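Local coordinates for erythrocyte membrane protein 1 (Plasmodium falciparum, PDB 6S8T) that binds the host receptor ICAM-1 through the DBLbeta domain that makes up this chain, probably tethering infected erythrocytes to host cells, at residues 30-33 with 34-38; 216-219 with 220-223; 239-243 with 244-248. All blocks are in the same frame, centred on the assembly; numbering follows the deposited sequence.

In the fold
All three contacts are local and follow one another along the chain, so none nests in or crosses another. From the N terminus, contact 1 turns the chain out of helix 16-32 into the loop that follows. Much later, contact 2 forms the last turn of helix 202-221, and contact 3 closes the tight turn that starts helix 246-268. Folding brings them together on one side of the chain's centre, their centres about 13 to 16 Å apart. Lys219 of contact 2 forms a salt bridge with Glu239 of contact 3, and Ile218 of contact 2 packs on Leu248 of contact 3. Arg34 of contact 1 reaches Asp251, on helix 246-268. Two helix ends thus meet near one helix start.

Contact 1 of 3, residues 30-33 with 34-38; sequences EASK and RGLAK
Ala31 O receives two backbone hydrogen bonds, from Arg34 N at 3.0 Å and from Leu36 N at 3.1 Å, at the C-terminal end of helix 16-32 in this largely helical Duffy-binding-like domain. The donors come in on opposite faces of the carbonyl plane, and both bonds are bent, the N-H...O angle from Leu36 being 140°. Gly35 N, between these two donors in sequence, is satisfied instead by Tyr235 OH. The Arg34 side chain doubles back along the last helical turn: the bend at chi3 (-59°) brings NE to 3.3 Å from Glu30 O, with that oxygen oblique to the guanidinium. Arg34 NH1 makes a salt bridge with Asp251, which ties the end of helix 16-32 to helix 246-268. Glu30 lays its CB 3.8 Å from Arg34 NH1 but gives its carboxylate to Lys33, whose extended chain places NZ 3.2 Å from OE2 in an exposed salt bridge, met from above the carboxylate plane. The apolar part of the contact is the meeting of Ala31 and Leu36. Ala31 CB rests 3.7 Å from Leu36 CB, and both side chains also lean on helix 246-268, Ala31 on Asp251 and Leu36 on Glu254 and Ala255. Ser32 OG bonds back to Gln28 O, and the same oxygen lies 3.6 Å from Leu36 CD2.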
ATOM      1  N   GLU A  30     -11.780  12.411  18.296  1.00 50.25           N
ATOM      2  CA  GLU A  30     -10.615  12.891  19.031  1.00 52.74           C
ATOM      3  C   GLU A  30     -10.083  14.193  18.449  1.00 52.57           C
ATOM      4  O   GLU A  30      -9.579  15.043  19.193  1.00 51.27           O
ATOM      5  CB  GLU A  30      -9.520  11.823  19.052  1.00 55.29           C
ATOM      6  CG  GLU A  30      -9.771  10.704  20.055  1.00 67.28           C
ATOM      7  CD  GLU A  30      -9.760  11.193  21.495  1.00 79.05           C
ATOM      8  OE1 GLU A  30      -8.832  11.946  21.865  1.00 82.91           O
ATOM      9  OE2 GLU A  30     -10.686  10.834  22.258  1.00 83.61           O
ATOM     10  N   ALA A  31     -10.192  14.373  17.129  1.00 48.00           N
ATOM     11  CA  ALA A  31      -9.811  15.644  16.524  1.00 48.81           C
ATOM     12  C   ALA A  31     -10.785  16.758  16.894  1.00 53.86           C
ATOM     13  O   ALA A  31     -10.378  17.921  17.003  1.00 55.07           O
ATOM     14  CB  ALA A  31      -9.718  15.494  15.005  1.00 40.62           C
ATOM     15  N   SER A  32     -12.066  16.424  17.095  1.00 56.55           N
ATOM     16  CA  SER A  32     -13.051  17.435  17.473  1.00 59.17           C
ATOM     17  C   SER A  32     -12.736  18.036  18.834  1.00 62.51           C
ATOM     18  O   SER A  32     -12.977  19.227  19.065  1.00 64.76           O
ATOM     19  CB  SER A  32     -14.457  16.833  17.481  1.00 63.71           C
ATOM     20  OG  SER A  32     -14.884  16.489  16.175  1.00 69.78           O
ATOM     21  N   LYS A  33     -12.209  17.227  19.755  1.00 63.61           N
ATOM     22  CA  LYS A  33     -11.846  17.734  21.072  1.00 66.71           C
ATOM     23  C   LYS A  33     -10.661  18.689  21.014  1.00 65.62           C
ATOM     24  O   LYS A  33     -10.425  19.424  21.978  1.00 66.06           O
ATOM     25  CB  LYS A  33     -11.530  16.573  22.017  1.00 68.57           C
ATOM     26  CG  LYS A  33     -12.692  15.621  22.245  1.00 70.40           C
ATOM     27  CD  LYS A  33     -12.270  14.426  23.086  1.00 72.47           C
ATOM     28  CE  LYS A  33     -13.413  13.437  23.245  1.00 76.30           C
ATOM     29  NZ  LYS A  33     -12.997  12.209  23.976  1.00 79.53           N
ATOM     30  N   ARG A  34      -9.921  18.694  19.915  1.00 64.60           N
ATOM     31  CA  ARG A  34      -8.768  19.570  19.733  1.00 63.67           C
ATOM     32  C   ARG A  34      -9.102  20.588  18.641  1.00 62.97           C
ATOM     33  O   ARG A  34     -10.182  21.186  18.709  1.00 64.25           O
ATOM     34  CB  ARG A  34      -7.530  18.721  19.472  1.00 60.58           C
ATOM     35  CG  ARG A  34      -7.096  17.901  20.677  1.00 60.63           C
ATOM     36  CD  ARG A  34      -6.016  16.894  20.327  1.00 57.99           C
ATOM     37  NE  ARG A  34      -6.451  15.958  19.295  1.00 58.06           N
ATOM     38  CZ  ARG A  34      -5.977  14.723  19.164  1.00 59.20           C
ATOM     39  NH1 ARG A  34      -6.423  13.935  18.193  1.00 56.98           N
ATOM     40  NH2 ARG A  34      -5.063  14.274  20.013  1.00 59.96           N
ATOM     41  N   GLY A  35      -8.246  20.806  17.647  1.00 61.34           N
ATOM     42  CA  GLY A  35      -8.489  21.857  16.677  1.00 62.20           C
ATOM     43  C   GLY A  35      -8.814  21.377  15.278  1.00 59.05           C
ATOM     44  O   GLY A  35      -8.274  21.903  14.302  1.00 59.24           O
ATOM     45  N   LEU A  36      -9.704  20.387  15.169  1.00 59.62           N
ATOM     46  CA  LEU A  36     -10.108  19.885  13.859  1.00 54.86           C
ATOM     47  C   LEU A  36     -10.702  20.991  12.996  1.00 60.33           C
ATOM     48  O   LEU A  36     -10.472  21.034  11.781  1.00 60.01           O
ATOM     49  CB  LEU A  36     -11.113  18.746  14.028  1.00 51.19           C
ATOM     50  CG  LEU A  36     -11.854  18.238  12.791  1.00 49.67           C
ATOM     51  CD1 LEU A  36     -10.915  17.502  11.858  1.00 40.44           C
ATOM     52  CD2 LEU A  36     -13.013  17.346  13.205  1.00 51.35           C
ATOM     53  N   ALA A  37     -11.468  21.898  13.605  1.00 69.82           N
ATOM     54  CA  ALA A  37     -12.109  22.960  12.838  1.00 72.97           C
ATOM     55  C   ALA A  37     -11.104  23.990  12.341  1.00 75.43           C
ATOM     56  O   ALA A  37     -11.276  24.546  11.251  1.00 77.03           O
ATOM     57  CB  ALA A  37     -13.187  23.636  13.681  1.00 79.78           C
ATOM     58  N   LYS A  38     -10.058  24.262  13.120  1.00 69.33           N
ATOM     59  CA  LYS A  38      -9.039  25.216  12.706  1.00 64.21           C
ATOM     60  C   LYS A  38      -8.086  24.654  11.661  1.00 57.68           C
ATOM     61  O   LYS A  38      -7.253  25.404  11.143  1.00 59.76           O
ATOM     62  CB  LYS A  38      -8.236  25.695  13.919  1.00 63.74           C
ATOM     63  CG  LYS A  38      -9.036  26.513  14.918  1.00 67.57           C
ATOM     64  CD  LYS A  38      -8.137  27.074  16.009  1.00 71.74           C
ATOM     65  CE  LYS A  38      -8.922  27.934  16.985  1.00 78.59           C
ATOM     66  NZ  LYS A  38      -8.041  28.568  18.008  1.00 82.81           N
TER

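Contact 2 of 3, residues 216-219 with 220-223; sequences GKIK and EEIK
Glu221 N donates to Lys217 O at 2.7 Å and Ile222 N to Ile218 O at 3.1 Å, and these two backbone bonds carry the contact. They differ in quality: the second is nearly straight, with an N-H...O angle of 172°, whereas the shorter first one is bent. The strongest charged interaction leaves the segments. Lys219, fully extended, carries NZ to a salt bridge with Glu239 OE1 and a weak bond to Tyr235 O. Glu220 folds at chi2 (73°), which takes its carboxylate round to the side of Lys223; the resulting ion pair, Lys223 NZ to Glu220 OE1, is long at 3.9 Å. Asp233 makes another long, weak ion pair with Lys223. Lys219 NZ and Lys223 NZ stand 5.6 Å apart, and the acidic groups beside them, Glu239 at Lys219 and Glu220 and Asp233 at Lys223, probably offset the like charges. Further out, packing takes over. Lys223 CB presses against Lys219 O at 3.2 Å. In Ile222, chi1 near 69° tucks CG1 over the residue's own backbone, 3.5 Å from Ile218 O. Glu221 stretches its chain past Ile218, OE1 coming to 4.1 Å from CG1, and OE1 accepts a weak hydrogen bond from Ala137 N. The buried Ile218 touches Ala137 and Ile138 of helix 137-163 and Leu248 of helix 246-268. Two successive i to i+4 backbone bonds, then a weak i to i+3 bond from Lys223 N to Glu220 O, are typical of the C-terminal turn of an alpha helix, here helix 202-221 of the Duffy-binding-like fold.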
ATOM      1  N   GLY A 216       5.623  22.385  12.706  1.00 60.19           N
ATOM      2  CA  GLY A 216       6.044  23.216  13.821  1.00 59.02           C
ATOM      3  C   GLY A 216       5.496  24.626  13.716  1.00 59.46           C
ATOM      4  O   GLY A 216       5.010  25.192  14.700  1.00 62.03           O
ATOM      5  N   LYS A 217       5.557  25.210  12.517  1.00 56.79           N
ATOM      6  CA  LYS A 217       4.933  26.508  12.288  1.00 60.17           C
ATOM      7  C   LYS A 217       3.417  26.422  12.373  1.00 57.67           C
ATOM      8  O   LYS A 217       2.765  27.390  12.782  1.00 60.16           O
ATOM      9  CB  LYS A 217       5.351  27.063  10.925  1.00 63.58           C
ATOM     10  CG  LYS A 217       6.673  27.810  10.924  1.00 68.79           C
ATOM     11  CD  LYS A 217       6.583  29.082  11.750  1.00 72.54           C
ATOM     12  CE  LYS A 217       7.799  29.966  11.528  1.00 77.97           C
ATOM     13  NZ  LYS A 217       9.069  29.220  11.742  1.00 79.64           N
ATOM     14  N   ILE A 218       2.842  25.283  11.987  1.00 55.38           N
ATOM     15  CA  ILE A 218       1.393  25.119  12.064  1.00 53.66           C
ATOM     16  C   ILE A 218       0.928  25.145  13.514  1.00 54.98           C
ATOM     17  O   ILE A 218      -0.114  25.730  13.835  1.00 55.97           O
ATOM     18  CB  ILE A 218       0.969  23.825  11.348  1.00 49.12           C
ATOM     19  CG1 ILE A 218       1.099  23.989   9.832  1.00 44.70           C
ATOM     20  CG2 ILE A 218      -0.445  23.424  11.747  1.00 49.02           C
ATOM     21  CD1 ILE A 218       0.713  22.748   9.043  1.00 40.02           C
ATOM     22  N   LYS A 219       1.698  24.525  14.416  1.00 59.46           N
ATOM     23  CA  LYS A 219       1.332  24.528  15.830  1.00 62.63           C
ATOM     24  C   LYS A 219       1.264  25.948  16.378  1.00 68.37           C
ATOM     25  O   LYS A 219       0.405  26.261  17.209  1.00 68.99           O
ATOM     26  CB  LYS A 219       2.325  23.686  16.634  1.00 59.06           C
ATOM     27  CG  LYS A 219       2.022  23.633  18.124  1.00 60.01           C
ATOM     28  CD  LYS A 219       3.102  22.898  18.904  1.00 61.35           C
ATOM     29  CE  LYS A 219       2.815  22.956  20.402  1.00 65.74           C
ATOM     30  NZ  LYS A 219       3.882  22.319  21.224  1.00 68.77           N
ATOM     31  N   GLU A 220       2.155  26.825  15.915  1.00 72.52           N
ATOM     32  CA  GLU A 220       2.112  28.228  16.309  1.00 75.42           C
ATOM     33  C   GLU A 220       1.122  29.033  15.476  1.00 75.89           C
ATOM     34  O   GLU A 220       0.610  30.050  15.956  1.00 74.78           O
ATOM     35  CB  GLU A 220       3.510  28.845  16.202  1.00 78.64           C
ATOM     36  CG  GLU A 220       3.697  30.137  16.983  1.00 87.74           C
ATOM     37  CD  GLU A 220       3.780  29.915  18.484  1.00 93.72           C
ATOM     38  OE1 GLU A 220       3.931  28.748  18.909  1.00 93.79           O
ATOM     39  OE2 GLU A 220       3.696  30.908  19.241  1.00 96.88           O
ATOM     40  N   GLU A 221       0.833  28.594  14.248  1.00 78.12           N
ATOM     41  CA  GLU A 221      -0.109  29.315  13.395  1.00 82.73           C
ATOM     42  C   GLU A 221      -1.512  29.306  13.995  1.00 82.19           C
ATOM     43  O   GLU A 221      -2.153  30.356  14.126  1.00 83.32           O
ATOM     44  CB  GLU A 221      -0.116  28.703  11.992  1.00 86.55           C
ATOM     45  CG  GLU A 221      -1.096  29.342  11.015  1.00 92.38           C
ATOM     46  CD  GLU A 221      -1.051  28.695   9.636  1.00 94.65           C
ATOM     47  OE1 GLU A 221      -0.115  27.909   9.376  1.00 94.20           O
ATOM     48  OE2 GLU A 221      -1.951  28.966   8.812  1.00 96.32           O
ATOM     49  N   ILE A 222      -2.005  28.122  14.373  1.00 80.33           N
ATOM     50  CA  ILE A 222      -3.327  28.015  14.991  1.00 79.80           C
ATOM     51  C   ILE A 222      -3.309  28.332  16.475  1.00 82.66           C
ATOM     52  O   ILE A 222      -4.374  28.348  17.106  1.00 79.75           O
ATOM     53  CB  ILE A 222      -3.926  26.608  14.796  1.00 75.08           C
ATOM     54  CG1 ILE A 222      -3.140  25.576  15.605  1.00 71.51           C
ATOM     55  CG2 ILE A 222      -3.938  26.235  13.321  1.00 74.12           C
ATOM     56  CD1 ILE A 222      -3.706  24.179  15.520  1.00 68.94           C
ATOM     57  N   LYS A 223      -2.135  28.590  17.054  1.00 87.69           N
ATOM     58  CA  LYS A 223      -2.028  28.896  18.475  1.00 91.97           C
ATOM     59  C   LYS A 223      -2.604  30.258  18.831  1.00103.85           C
ATOM     60  O   LYS A 223      -2.631  30.605  20.018  1.00109.95           O
ATOM     61  CB  LYS A 223      -0.562  28.817  18.911  1.00 87.44           C
ATOM     62  CG  LYS A 223      -0.354  28.437  20.367  1.00 84.62           C
ATOM     63  CD  LYS A 223       1.123  28.253  20.675  1.00 83.19           C
ATOM     64  CE  LYS A 223       1.345  27.839  22.119  1.00 83.88           C
ATOM     65  NZ  LYS A 223       2.790  27.651  22.423  1.00 84.14           N
TER

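Contact 3 of 3, residues 239-243 with 244-248; sequences EKNNP and PYKQL
Pro244 follows directly on Pro243, and the linkage between the neighbouring rings holds Pro243 CB 3.5 Å from Pro244 CD, tighter than usual carbon contact. Pro244 CA lies 3.3 Å from Asn241 O in a bent CA-H...O contact. The peptide bond before Pro243 is cis, bending the chain sharply just ahead of this pair. Next comes Tyr245, whose ring has Glu239 against one face: Glu239 CA stands 4.2 Å above the ring plane, displaced toward the rim, with CB 3.9 Å from Tyr245 CE1. Pro243 to Lys246 form a type II beta turn, with Pro244 and the positive-phi Tyr245 (phi 59°) at its two central positions. Tyr245 is also the N-cap residue of helix 246-268, so the turn leads straight into the helix. Lys246 sets its CB 3.3 Å from Pro243 O and 3.9 Å from Asn241 CB. Beyond that its chain bends at chi3 (-78°) and again at chi4, curling back across Pro243 until CE is 3.7 Å from Asn242 O and NZ is 4.0 Å from Pro243 CD. The next two backbone amides turn to the Asp238 carboxylate: Gln247 N bonds weakly to OD1, and Leu248 N bonds to OD2.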
ATOM      1  N   GLU A 239       5.599  18.069  20.210  1.00 56.35           N
ATOM      2  CA  GLU A 239       6.901  17.842  19.596  1.00 58.55           C
ATOM      3  C   GLU A 239       7.669  16.710  20.270  1.00 62.41           C
ATOM      4  O   GLU A 239       8.620  16.188  19.679  1.00 63.39           O
ATOM      5  CB  GLU A 239       7.733  19.128  19.620  1.00 59.29           C
ATOM      6  CG  GLU A 239       8.197  19.566  21.003  1.00 64.45           C
ATOM      7  CD  GLU A 239       7.127  20.307  21.787  1.00 67.51           C
ATOM      8  OE1 GLU A 239       5.987  20.425  21.292  1.00 66.58           O
ATOM      9  OE2 GLU A 239       7.432  20.776  22.903  1.00 71.01           O
ATOM     10  N   LYS A 240       7.279  16.318  21.485  1.00 64.72           N
ATOM     11  CA  LYS A 240       7.921  15.197  22.159  1.00 68.83           C
ATOM     12  C   LYS A 240       7.471  13.850  21.613  1.00 66.81           C
ATOM     13  O   LYS A 240       8.195  12.861  21.769  1.00 68.43           O
ATOM     14  CB  LYS A 240       7.640  15.239  23.662  1.00 77.26           C
ATOM     15  CG  LYS A 240       8.017  16.539  24.352  1.00 84.03           C
ATOM     16  CD  LYS A 240       7.842  16.419  25.862  1.00 88.26           C
ATOM     17  CE  LYS A 240       8.097  17.742  26.566  1.00 91.86           C
ATOM     18  NZ  LYS A 240       8.055  17.601  28.049  1.00 95.72           N
ATOM     19  N   ASN A 241       6.298  13.789  20.988  1.00 62.46           N
ATOM     20  CA  ASN A 241       5.788  12.533  20.464  1.00 56.83           C
ATOM     21  C   ASN A 241       6.678  12.007  19.344  1.00 51.73           C
ATOM     22  O   ASN A 241       7.441  12.746  18.716  1.00 51.76           O
ATOM     23  CB  ASN A 241       4.361  12.703  19.948  1.00 55.32           C
ATOM     24  CG  ASN A 241       3.342  12.738  21.061  1.00 60.96           C
ATOM     25  OD1 ASN A 241       2.998  11.703  21.629  1.00 65.29           O
ATOM     26  ND2 ASN A 241       2.849  13.927  21.379  1.00 64.93           N
ATOM     27  N   ASN A 242       6.571  10.707  19.103  1.00 49.60           N
ATOM     28  CA  ASN A 242       7.254  10.052  17.989  1.00 53.08           C
ATOM     29  C   ASN A 242       6.206   9.378  17.115  1.00 50.92           C
ATOM     30  O   ASN A 242       5.558   8.414  17.567  1.00 53.21           O
ATOM     31  CB  ASN A 242       8.277   9.034  18.489  1.00 58.06           C
ATOM     32  CG  ASN A 242       9.082   8.415  17.363  1.00 60.57           C
ATOM     33  OD1 ASN A 242       9.152   8.961  16.261  1.00 57.66           O
ATOM     34  ND2 ASN A 242       9.695   7.270  17.635  1.00 63.40           N
ATOM     35  N   PRO A 243       5.986   9.833  15.872  1.00 46.54           N
ATOM     36  CA  PRO A 243       6.695  10.917  15.177  1.00 47.65           C
ATOM     37  C   PRO A 243       6.393  12.305  15.748  1.00 46.77           C
ATOM     38  O   PRO A 243       5.382  12.468  16.433  1.00 46.63           O
ATOM     39  CB  PRO A 243       6.181  10.796  13.740  1.00 43.91           C
ATOM     40  CG  PRO A 243       4.820  10.228  13.883  1.00 43.26           C
ATOM     41  CD  PRO A 243       4.892   9.282  15.053  1.00 44.19           C
ATOM     42  N   PRO A 244       7.264  13.281  15.482  1.00 48.94           N
ATOM     43  CA  PRO A 244       7.033  14.634  16.009  1.00 48.84           C
ATOM     44  C   PRO A 244       5.711  15.204  15.515  1.00 48.28           C
ATOM     45  O   PRO A 244       5.333  15.030  14.354  1.00 47.26           O
ATOM     46  CB  PRO A 244       8.227  15.432  15.472  1.00 50.13           C
ATOM     47  CG  PRO A 244       9.275  14.405  15.174  1.00 52.22           C
ATOM     48  CD  PRO A 244       8.530  13.183  14.735  1.00 48.42           C
ATOM     49  N   TYR A 245       5.005  15.885  16.422  1.00 49.40           N
ATOM     50  CA  TYR A 245       3.695  16.480  16.137  1.00 45.63           C
ATOM     51  C   TYR A 245       2.684  15.425  15.692  1.00 43.42           C
ATOM     52  O   TYR A 245       1.855  15.671  14.814  1.00 45.10           O
ATOM     53  CB  TYR A 245       3.804  17.599  15.098  1.00 46.22           C
ATOM     54  CG  TYR A 245       4.867  18.625  15.417  1.00 50.46           C
ATOM     55  CD1 TYR A 245       4.634  19.628  16.351  1.00 52.23           C
ATOM     56  CD2 TYR A 245       6.103  18.591  14.785  1.00 50.25           C
ATOM     57  CE1 TYR A 245       5.607  20.567  16.646  1.00 54.99           C
ATOM     58  CE2 TYR A 245       7.080  19.525  15.073  1.00 51.51           C
ATOM     59  CZ  TYR A 245       6.827  20.510  16.003  1.00 55.64           C
ATOM     60  OH  TYR A 245       7.798  21.440  16.291  1.00 60.82           O
ATOM     61  N   LYS A 246       2.749  14.246  16.319  1.00 39.71           N
ATOM     62  CA  LYS A 246       1.903  13.121  15.922  1.00 40.66           C
ATOM     63  C   LYS A 246       0.429  13.510  15.884  1.00 41.90           C
ATOM     64  O   LYS A 246      -0.263  13.266  14.889  1.00 38.82           O
ATOM     65  CB  LYS A 246       2.114  11.945  16.879  1.00 43.69           C
ATOM     66  CG  LYS A 246       1.062  10.849  16.748  1.00 46.99           C
ATOM     67  CD  LYS A 246       0.897  10.061  18.041  1.00 53.27           C
ATOM     68  CE  LYS A 246       2.015   9.054  18.238  1.00 58.40           C
ATOM     69  NZ  LYS A 246       1.888   7.906  17.300  1.00 61.36           N
ATOM     70  N   GLN A 247      -0.067  14.119  16.967  1.00 41.30           N
ATOM     71  CA  GLN A 247      -1.493  14.425  17.059  1.00 40.89           C
ATOM     72  C   GLN A 247      -1.895  15.527  16.086  1.00 37.69           C
ATOM     73  O   GLN A 247      -2.942  15.434  15.436  1.00 40.09           O
ATOM     74  CB  GLN A 247      -1.855  14.815  18.496  1.00 42.12           C
ATOM     75  CG  GLN A 247      -1.658  13.696  19.511  1.00 44.80           C
ATOM     76  CD  GLN A 247      -2.083  14.089  20.916  1.00 54.84           C
ATOM     77  OE1 GLN A 247      -2.810  13.352  21.582  1.00 60.58           O
ATOM     78  NE2 GLN A 247      -1.629  15.254  21.374  1.00 54.98           N
ATOM     79  N   LEU A 248      -1.080  16.579  15.974  1.00 42.30           N
ATOM     80  CA  LEU A 248      -1.394  17.666  15.051  1.00 45.04           C
ATOM     81  C   LEU A 248      -1.448  17.182  13.607  1.00 46.29           C
ATOM     82  O   LEU A 248      -2.251  17.684  12.812  1.00 47.19           O
ATOM     83  CB  LEU A 248      -0.365  18.787  15.195  1.00 50.99           C
ATOM     84  CG  LEU A 248      -0.623  20.071  14.403  1.00 54.44           C
ATOM     85  CD1 LEU A 248      -1.879  20.770  14.909  1.00 55.68           C
ATOM     86  CD2 LEU A 248       0.580  21.001  14.473  1.00 55.85           C
TER